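Local coordinates for outer membrane protein SusF (Bacteroides thetaiotaomicron, PDB 4FE9) that binds starch at the cell surface through carbohydrate-binding modules, ahead of its transport into the periplasm for degradation, at residues A[145-157]-A[167-180]. Residues are numbered along the deposited sequence; the frame is centred on the assembly and turned at random.
Sequences TPAVDPDGYYIVG and AQQMKKDALDENLY
Tyr-153 drives the edge of its ring into the face of Tyr-180, the planes at 70°, with Tyr-153 CD2 over the middle of the Tyr-180 ring and 3.7 Å from its CZ. Phe-245 makes a second edge-to-face pair with Tyr-153. On the same side of the sheet, Ile-155 CD1 rests on Met-170 SD at 3.8 Å; Met-170 CG lies beside its backbone N (chi1 -52°), which, with chi2 extended, brings the sulfur across to Ile-155. Tyr-154 works on the other face: Gln-169 CG sits over its ring in a CH-pi contact, and the extended chain lays its amide 8° from parallel to the ring. Strands 153-157 and 168-172 form an antiparallel hairpin within the first carbohydrate-binding module. Ile-155 and Gln-168 are its hydrogen-bonded pair (Ile-155 N to Gln-168 O 2.8 Å, Gln-168 N to Ile-155 O 2.9 Å), and Met-170 N bonds nearly straight to Tyr-153 O. One water joins Tyr-153 N to Met-170 O, another Asp-149 O to Tyr-180 OH. A leucine in place of Tyr-180 would probably leave the Tyr-153 edge without its aromatic face and break the water link to Asp-149. Tyr-153 OH accepts from Asp-149 N at 2.8 Å.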
ATOM      1  N   THR A 145      -3.591 -25.177   3.247  1.00 12.13           N
ATOM      2  CA  THR A 145      -2.937 -24.383   4.294  1.00 12.61           C
ATOM      3  C   THR A 145      -3.543 -24.677   5.658  1.00 13.21           C
ATOM      4  O   THR A 145      -4.615 -25.288   5.738  1.00 14.66           O
ATOM      5  CB  THR A 145      -2.979 -22.920   3.993  1.00 12.03           C
ATOM      6  OG1 THR A 145      -4.326 -22.462   4.035  1.00 12.43           O
ATOM      7  CG2 THR A 145      -2.385 -22.629   2.571  1.00 11.85           C
ATOM      8  N   PRO A 146      -2.830 -24.315   6.745  1.00 12.53           N
ATOM      9  CA  PRO A 146      -3.463 -24.502   8.055  1.00 12.25           C
ATOM     10  C   PRO A 146      -4.834 -23.875   8.139  1.00 10.95           C
ATOM     11  O   PRO A 146      -5.113 -22.871   7.475  1.00  9.27           O
ATOM     12  CB  PRO A 146      -2.463 -23.835   9.044  1.00 12.71           C
ATOM     13  CG  PRO A 146      -1.093 -23.834   8.259  1.00 11.81           C
ATOM     14  CD  PRO A 146      -1.517 -23.623   6.832  1.00 12.22           C
ATOM     15  N   ALA A 147      -5.693 -24.461   8.961  1.00 11.30           N
ATOM     16  CA  ALA A 147      -6.971 -23.824   9.313  1.00 12.57           C
ATOM     17  C   ALA A 147      -6.741 -22.473  10.009  1.00 13.94           C
ATOM     18  O   ALA A 147      -5.734 -22.274  10.664  1.00 13.51           O
ATOM     19  CB  ALA A 147      -7.786 -24.754  10.224  1.00 12.35           C
ATOM     20  N   VAL A 148      -7.651 -21.534   9.808  1.00 15.05           N
ATOM     21  CA  VAL A 148      -7.641 -20.289  10.561  1.00 16.38           C
ATOM     22  C   VAL A 148      -8.022 -20.547  12.027  1.00 15.96           C
ATOM     23  O   VAL A 148      -8.931 -21.321  12.306  1.00 15.15           O
ATOM     24  CB  VAL A 148      -8.610 -19.246   9.943  1.00 16.31           C
ATOM     25  CG1 VAL A 148      -8.638 -17.997  10.798  1.00 18.36           C
ATOM     26  CG2 VAL A 148      -8.155 -18.884   8.536  1.00 18.50           C
ATOM     27  N   ASP A 149      -7.175 -20.100  12.949  1.00 16.78           N
ATOM     28  CA  ASP A 149      -7.453 -20.332  14.381  1.00 15.84           C
ATOM     29  C   ASP A 149      -8.592 -19.398  14.814  1.00 15.52           C
ATOM     30  O   ASP A 149      -8.525 -18.211  14.557  1.00 14.62           O
ATOM     31  CB  ASP A 149      -6.196 -20.079  15.222  1.00 15.51           C
ATOM     32  CG  ASP A 149      -6.327 -20.613  16.646  1.00 17.26           C
ATOM     33  OD1 ASP A 149      -5.573 -21.541  17.009  1.00 18.82           O
ATOM     34  OD2 ASP A 149      -7.257 -20.183  17.362  1.00 18.01           O
ATOM     35  N   PRO A 150      -9.704 -19.970  15.357  1.00 17.55           N
ATOM     36  CA  PRO A 150     -10.888 -19.127  15.711  1.00 17.87           C
ATOM     37  C   PRO A 150     -10.562 -18.071  16.795  1.00 18.12           C
ATOM     38  O   PRO A 150     -11.147 -16.985  16.800  1.00 18.31           O
ATOM     39  CB  PRO A 150     -11.916 -20.148  16.257  1.00 18.89           C
ATOM     40  CG  PRO A 150     -11.150 -21.434  16.503  1.00 18.54           C
ATOM     41  CD  PRO A 150      -9.976 -21.417  15.528  1.00 17.73           C
ATOM     42  N   ASP A 151      -9.528 -18.323  17.580  1.00 17.18           N
ATOM     43  CA  ASP A 151      -9.131 -17.395  18.619  1.00 17.94           C
ATOM     44  C   ASP A 151      -7.929 -16.526  18.220  1.00 16.19           C
ATOM     45  O   ASP A 151      -7.364 -15.846  19.050  1.00 18.19           O
ATOM     46  CB  ASP A 151      -8.833 -18.154  19.902  1.00 17.57           C
ATOM     47  CG  ASP A 151     -10.054 -18.883  20.435  1.00 23.25           C
ATOM     48  OD1 ASP A 151     -11.041 -18.198  20.751  1.00 23.22           O
ATOM     49  OD2 ASP A 151     -10.087 -20.142  20.370  1.00 31.02           O
ATOM     50  N   GLY A 152      -7.545 -16.553  16.954  1.00 14.95           N
ATOM     51  CA  GLY A 152      -6.581 -15.561  16.444  1.00 12.25           C
ATOM     52  C   GLY A 152      -5.122 -15.993  16.578  1.00 10.44           C
ATOM     53  O   GLY A 152      -4.825 -17.173  16.718  1.00 10.65           O
ATOM     54  N   TYR A 153      -4.213 -15.021  16.520  1.00  9.34           N
ATOM     55  CA  TYR A 153      -2.777 -15.291  16.434  1.00  8.70           C
ATOM     56  C   TYR A 153      -1.999 -14.402  17.403  1.00  8.45           C
ATOM     57  O   TYR A 153      -2.371 -13.264  17.625  1.00  7.65           O
ATOM     58  CB  TYR A 153      -2.283 -15.028  15.005  1.00  8.17           C
ATOM     59  CG  TYR A 153      -2.867 -15.989  14.015  1.00  7.10           C
ATOM     60  CD1 TYR A 153      -2.313 -17.247  13.866  1.00  6.90           C
ATOM     61  CD2 TYR A 153      -4.138 -15.756  13.457  1.00  6.37           C
ATOM     62  CE1 TYR A 153      -2.985 -18.264  13.123  1.00  7.89           C
ATOM     63  CE2 TYR A 153      -4.796 -16.759  12.696  1.00  6.86           C
ATOM     64  CZ  TYR A 153      -4.182 -17.973  12.496  1.00  7.38           C
ATOM     65  OH  TYR A 153      -4.831 -18.977  11.795  1.00  9.87           O
ATOM     66  N   TYR A 154      -0.865 -14.908  17.879  1.00  8.74           N
ATOM     67  CA  TYR A 154      -0.018 -14.168  18.802  1.00 10.24           C
ATOM     68  C   TYR A 154       1.426 -14.053  18.245  1.00 10.14           C
ATOM     69  O   TYR A 154       1.899 -14.968  17.544  1.00 11.30           O
ATOM     70  CB  TYR A 154      -0.001 -14.887  20.136  1.00  9.31           C
ATOM     71  CG  TYR A 154      -1.285 -14.760  20.880  1.00 11.70           C
ATOM     72  CD1 TYR A 154      -2.394 -15.526  20.526  1.00 19.58           C
ATOM     73  CD2 TYR A 154      -1.418 -13.854  21.934  1.00 13.72           C
ATOM     74  CE1 TYR A 154      -3.602 -15.407  21.217  1.00 22.25           C
ATOM     75  CE2 TYR A 154      -2.603 -13.754  22.653  1.00 22.69           C
ATOM     76  CZ  TYR A 154      -3.700 -14.511  22.277  1.00 23.56           C
ATOM     77  OH  TYR A 154      -4.895 -14.367  22.944  1.00 30.38           O
ATOM     78  N   ILE A 155       2.103 -12.939  18.540  1.00  9.71           N
ATOM     79  CA  ILE A 155       3.551 -12.839  18.322  1.00  9.74           C
ATOM     80  C   ILE A 155       4.297 -13.112  19.612  1.00 11.32           C
ATOM     81  O   ILE A 155       3.949 -12.566  20.689  1.00  9.87           O
ATOM     82  CB  ILE A 155       3.959 -11.465  17.819  1.00  9.87           C
ATOM     83  CG1 ILE A 155       3.195 -11.092  16.549  1.00 12.09           C
ATOM     84  CG2 ILE A 155       5.493 -11.366  17.645  1.00  7.58           C
ATOM     85  CD1 ILE A 155       3.635 -11.827  15.354  1.00 17.45           C
ATOM     86  N   VAL A 156       5.361 -13.902  19.496  1.00 10.26           N
ATOM     87  CA  VAL A 156       6.293 -14.140  20.576  1.00 10.65           C
ATOM     88  C   VAL A 156       7.717 -13.970  19.969  1.00 11.49           C
ATOM     89  O   VAL A 156       8.004 -14.518  18.908  1.00 10.02           O
ATOM     90  CB  VAL A 156       6.133 -15.599  21.099  1.00 11.85           C
ATOM     91  CG1 VAL A 156       7.225 -15.969  22.079  1.00 13.20           C
ATOM     92  CG2 VAL A 156       4.789 -15.779  21.747  1.00 12.53           C
ATOM     93  N   GLY A 157       8.589 -13.220  20.631  1.00 10.34           N
ATOM     94  CA  GLY A 157       9.961 -13.055  20.152  1.00 11.44           C
ATOM     95  C   GLY A 157      10.908 -12.470  21.179  1.00 12.41           C
ATOM     96  O   GLY A 157      10.629 -12.508  22.383  1.00 11.80           O
ATOM     97  N   ALA A 167       3.224 -13.256  25.284  1.00 14.50           N
ATOM     98  CA  ALA A 167       2.759 -13.262  23.869  1.00 15.11           C
ATOM     99  C   ALA A 167       1.825 -12.092  23.595  1.00 14.82           C
ATOM    100  O   ALA A 167       1.071 -11.718  24.438  1.00 17.36           O
ATOM    101  CB  ALA A 167       2.085 -14.574  23.533  1.00 13.23           C
ATOM    102  N   GLN A 168       2.023 -11.409  22.484  1.00 14.62           N
ATOM    103  CA  GLN A 168       1.198 -10.268  22.156  1.00 15.09           C
ATOM    104  C   GLN A 168       0.197 -10.589  21.055  1.00 15.35           C
ATOM    105  O   GLN A 168       0.579 -11.099  20.002  1.00 14.67           O
ATOM    106  CB  GLN A 168       2.071  -9.099  21.745  1.00 14.46           C
ATOM    107  CG  GLN A 168       2.814  -8.471  22.952  1.00 18.49           C
ATOM    108  CD  GLN A 168       3.690  -7.293  22.548  1.00 27.49           C
ATOM    109  OE1 GLN A 168       3.392  -6.595  21.580  1.00 23.86           O
ATOM    110  NE2 GLN A 168       4.729  -7.014  23.349  1.00 23.52           N
ATOM    111  N   GLN A 169      -1.084 -10.316  21.300  1.00 14.41           N
ATOM    112  CA  GLN A 169      -2.122 -10.685  20.333  1.00 14.68           C
ATOM    113  C   GLN A 169      -2.117  -9.763  19.129  1.00 13.75           C
ATOM    114  O   GLN A 169      -2.136  -8.548  19.274  1.00 13.43           O
ATOM    115  CB  GLN A 169      -3.528 -10.704  20.959  1.00 14.47           C
ATOM    116  CG  GLN A 169      -4.523 -11.456  20.092  1.00 14.70           C
ATOM    117  CD  GLN A 169      -5.850 -11.694  20.780  1.00 29.53           C
ATOM    118  OE1 GLN A 169      -6.149 -11.084  21.802  1.00 28.49           O
ATOM    119  NE2 GLN A 169      -6.695 -12.490  20.158  1.00 27.84           N
ATOM    120  N   MET A 170      -2.240 -10.356  17.951  1.00 12.15           N
ATOM    121  CA  MET A 170      -2.396  -9.593  16.715  1.00 13.23           C
ATOM    122  C   MET A 170      -3.841  -9.107  16.540  1.00 14.58           C
ATOM    123  O   MET A 170      -4.768  -9.810  16.921  1.00 13.58           O
ATOM    124  CB  MET A 170      -1.997 -10.474  15.524  1.00 13.03           C
ATOM    125  CG  MET A 170      -0.611 -11.119  15.699  1.00 10.59           C
ATOM    126  SD  MET A 170       0.041 -11.806  14.149  1.00 10.57           S
ATOM    127  CE  MET A 170       0.507 -10.299  13.281  1.00  6.85           C
ATOM    128  N   LYS A 171      -4.006  -7.896  15.993  1.00 14.87           N
ATOM    129  CA  LYS A 171      -5.349  -7.333  15.718  1.00 18.55           C
ATOM    130  C   LYS A 171      -5.841  -7.771  14.351  1.00 18.93           C
ATOM    131  O   LYS A 171      -5.189  -7.520  13.348  1.00 17.59           O
ATOM    132  CB  LYS A 171      -5.330  -5.779  15.773  1.00 17.34           C
ATOM    133  CG  LYS A 171      -5.068  -5.180  17.204  1.00 24.07           C
ATOM    134  CD  LYS A 171      -5.459  -6.174  18.309  1.00 32.86           C
ATOM    135  CE  LYS A 171      -5.386  -5.537  19.707  1.00 42.03           C
ATOM    136  NZ  LYS A 171      -4.752  -4.177  19.664  1.00 39.66           N
ATOM    137  N   LYS A 172      -7.033  -8.357  14.310  1.00 21.00           N
ATOM    138  CA  LYS A 172      -7.675  -8.677  13.045  1.00 23.34           C
ATOM    139  C   LYS A 172      -8.201  -7.433  12.371  1.00 25.66           C
ATOM    140  O   LYS A 172      -9.051  -6.759  12.906  1.00 25.99           O
ATOM    141  CB  LYS A 172      -8.812  -9.679  13.249  1.00 23.25           C
ATOM    142  CG  LYS A 172      -9.398 -10.195  11.962  1.00 23.10           C
ATOM    143  CD  LYS A 172      -9.861 -11.618  12.099  1.00 35.92           C
ATOM    144  CE  LYS A 172     -11.309 -11.693  12.532  1.00 38.47           C
ATOM    145  NZ  LYS A 172     -11.416 -11.613  13.995  1.00 42.12           N
ATOM    146  N   ASP A 173      -7.693  -7.136  11.186  1.00 27.97           N
ATOM    147  CA  ASP A 173      -8.125  -5.964  10.451  1.00 32.29           C
ATOM    148  C   ASP A 173      -9.647  -5.953  10.224  1.00 33.42           C
ATOM    149  O   ASP A 173     -10.269  -7.004  10.000  1.00 33.83           O
ATOM    150  CB  ASP A 173      -7.388  -5.862   9.122  1.00 31.95           C
ATOM    151  CG  ASP A 173      -7.489  -4.478   8.503  1.00 37.98           C
ATOM    152  OD1 ASP A 173      -8.048  -3.563   9.165  1.00 49.67           O
ATOM    153  OD2 ASP A 173      -7.057  -4.315   7.338  1.00 46.25           O
ATOM    154  N   ALA A 174     -10.246  -4.775  10.388  1.00 36.04           N
ATOM    155  CA  ALA A 174     -11.693  -4.581  10.177  1.00 38.27           C
ATOM    156  C   ALA A 174     -12.124  -4.766   8.697  1.00 39.15           C
ATOM    157  O   ALA A 174     -13.179  -5.359   8.413  1.00 39.63           O
ATOM    158  CB  ALA A 174     -12.126  -3.177  10.695  1.00 38.23           C
ATOM    159  N   LEU A 175     -11.299  -4.281   7.772  1.00 40.00           N
ATOM    160  CA  LEU A 175     -11.628  -4.332   6.344  1.00 40.93           C
ATOM    161  C   LEU A 175     -11.354  -5.707   5.722  1.00 40.98           C
ATOM    162  O   LEU A 175     -12.264  -6.318   5.128  1.00 41.17           O
ATOM    163  CB  LEU A 175     -10.891  -3.224   5.572  1.00 41.54           C
ATOM    164  CG  LEU A 175     -11.290  -1.779   5.973  1.00 43.90           C
ATOM    165  CD1 LEU A 175     -10.343  -0.719   5.350  1.00 45.91           C
ATOM    166  CD2 LEU A 175     -12.783  -1.482   5.638  1.00 44.46           C
ATOM    167  N   ASP A 176     -10.135  -6.232   5.947  1.00 39.77           N
ATOM    168  CA  ASP A 176      -9.717  -7.537   5.407  1.00 38.03           C
ATOM    169  C   ASP A 176      -9.548  -8.587   6.521  1.00 36.97           C
ATOM    170  O   ASP A 176      -8.606  -8.514   7.330  1.00 35.33           O
ATOM    171  CB  ASP A 176      -8.415  -7.382   4.617  1.00 38.23           C
ATOM    172  CG  ASP A 176      -7.931  -8.701   4.004  1.00 41.47           C
ATOM    173  OD1 ASP A 176      -7.048  -8.654   3.103  1.00 54.41           O
ATOM    174  OD2 ASP A 176      -8.417  -9.784   4.425  1.00 48.27           O
ATOM    175  N   GLU A 177     -10.453  -9.564   6.560  1.00 34.85           N
ATOM    176  CA  GLU A 177     -10.536 -10.486   7.703  1.00 34.08           C
ATOM    177  C   GLU A 177      -9.433 -11.557   7.719  1.00 32.02           C
ATOM    178  O   GLU A 177      -9.389 -12.404   8.620  1.00 31.29           O
ATOM    179  CB  GLU A 177     -11.896 -11.170   7.737  1.00 34.60           C
ATOM    180  CG  GLU A 177     -12.154 -12.109   6.529  1.00 39.65           C
ATOM    181  CD  GLU A 177     -13.564 -12.707   6.538  1.00 56.34           C
ATOM    182  OE1 GLU A 177     -14.409 -12.231   7.332  1.00 59.89           O
ATOM    183  OE2 GLU A 177     -13.812 -13.673   5.779  1.00 57.91           O
ATOM    184  N   ASN A 178      -8.616 -11.581   6.674  1.00 29.55           N
ATOM    185  CA  ASN A 178      -7.501 -12.526   6.591  1.00 27.63           C
ATOM    186  C   ASN A 178      -6.246 -11.932   7.165  1.00 24.73           C
ATOM    187  O   ASN A 178      -5.219 -12.583   7.205  1.00 23.88           O
ATOM    188  CB  ASN A 178      -7.235 -12.893   5.139  1.00 28.16           C
ATOM    189  CG  ASN A 178      -8.448 -13.453   4.457  1.00 30.22           C
ATOM    190  OD1 ASN A 178      -9.002 -14.462   4.897  1.00 34.56           O
ATOM    191  ND2 ASN A 178      -8.798 -12.878   3.293  1.00 30.96           N
ATOM    192  N   LEU A 179      -6.293 -10.636   7.428  1.00 21.28           N
ATOM    193  CA  LEU A 179      -5.112  -9.882   7.772  1.00 19.31           C
ATOM    194  C   LEU A 179      -5.021  -9.595   9.295  1.00 18.40           C
ATOM    195  O   LEU A 179      -6.013  -9.139   9.932  1.00 16.84           O
ATOM    196  CB  LEU A 179      -5.105  -8.595   6.988  1.00 19.17           C
ATOM    197  CG  LEU A 179      -3.860  -7.700   7.099  1.00 23.93           C
ATOM    198  CD1 LEU A 179      -2.599  -8.448   6.634  1.00 22.97           C
ATOM    199  CD2 LEU A 179      -4.071  -6.412   6.252  1.00 28.30           C
ATOM    200  N   TYR A 180      -3.890  -9.985   9.891  1.00 14.46           N
ATOM    201  CA  TYR A 180      -3.604  -9.731  11.294  1.00 13.37           C
ATOM    202  C   TYR A 180      -2.382  -8.840  11.435  1.00 13.77           C
ATOM    203  O   TYR A 180      -1.397  -8.989  10.704  1.00 12.78           O
ATOM    204  CB  TYR A 180      -3.350 -11.034  12.039  1.00 12.46           C
ATOM    205  CG  TYR A 180      -4.486 -11.971  12.000  1.00 12.46           C
ATOM    206  CD1 TYR A 180      -5.419 -11.998  13.033  1.00 10.97           C
ATOM    207  CD2 TYR A 180      -4.736 -12.742  10.863  1.00 10.15           C
ATOM    208  CE1 TYR A 180      -6.512 -12.859  12.990  1.00 10.78           C
ATOM    209  CE2 TYR A 180      -5.883 -13.530  10.770  1.00 11.06           C
ATOM    210  CZ  TYR A 180      -6.739 -13.613  11.848  1.00 13.23           C
ATOM    211  OH  TYR A 180      -7.812 -14.456  11.803  1.00 17.39           O
TER
HETATM  212  O   HOH W   1      -9.236 -15.671  13.979  1.00 21.81           O
HETATM  213  O   HOH W   2      -5.503 -12.397  16.864  1.00 13.05           O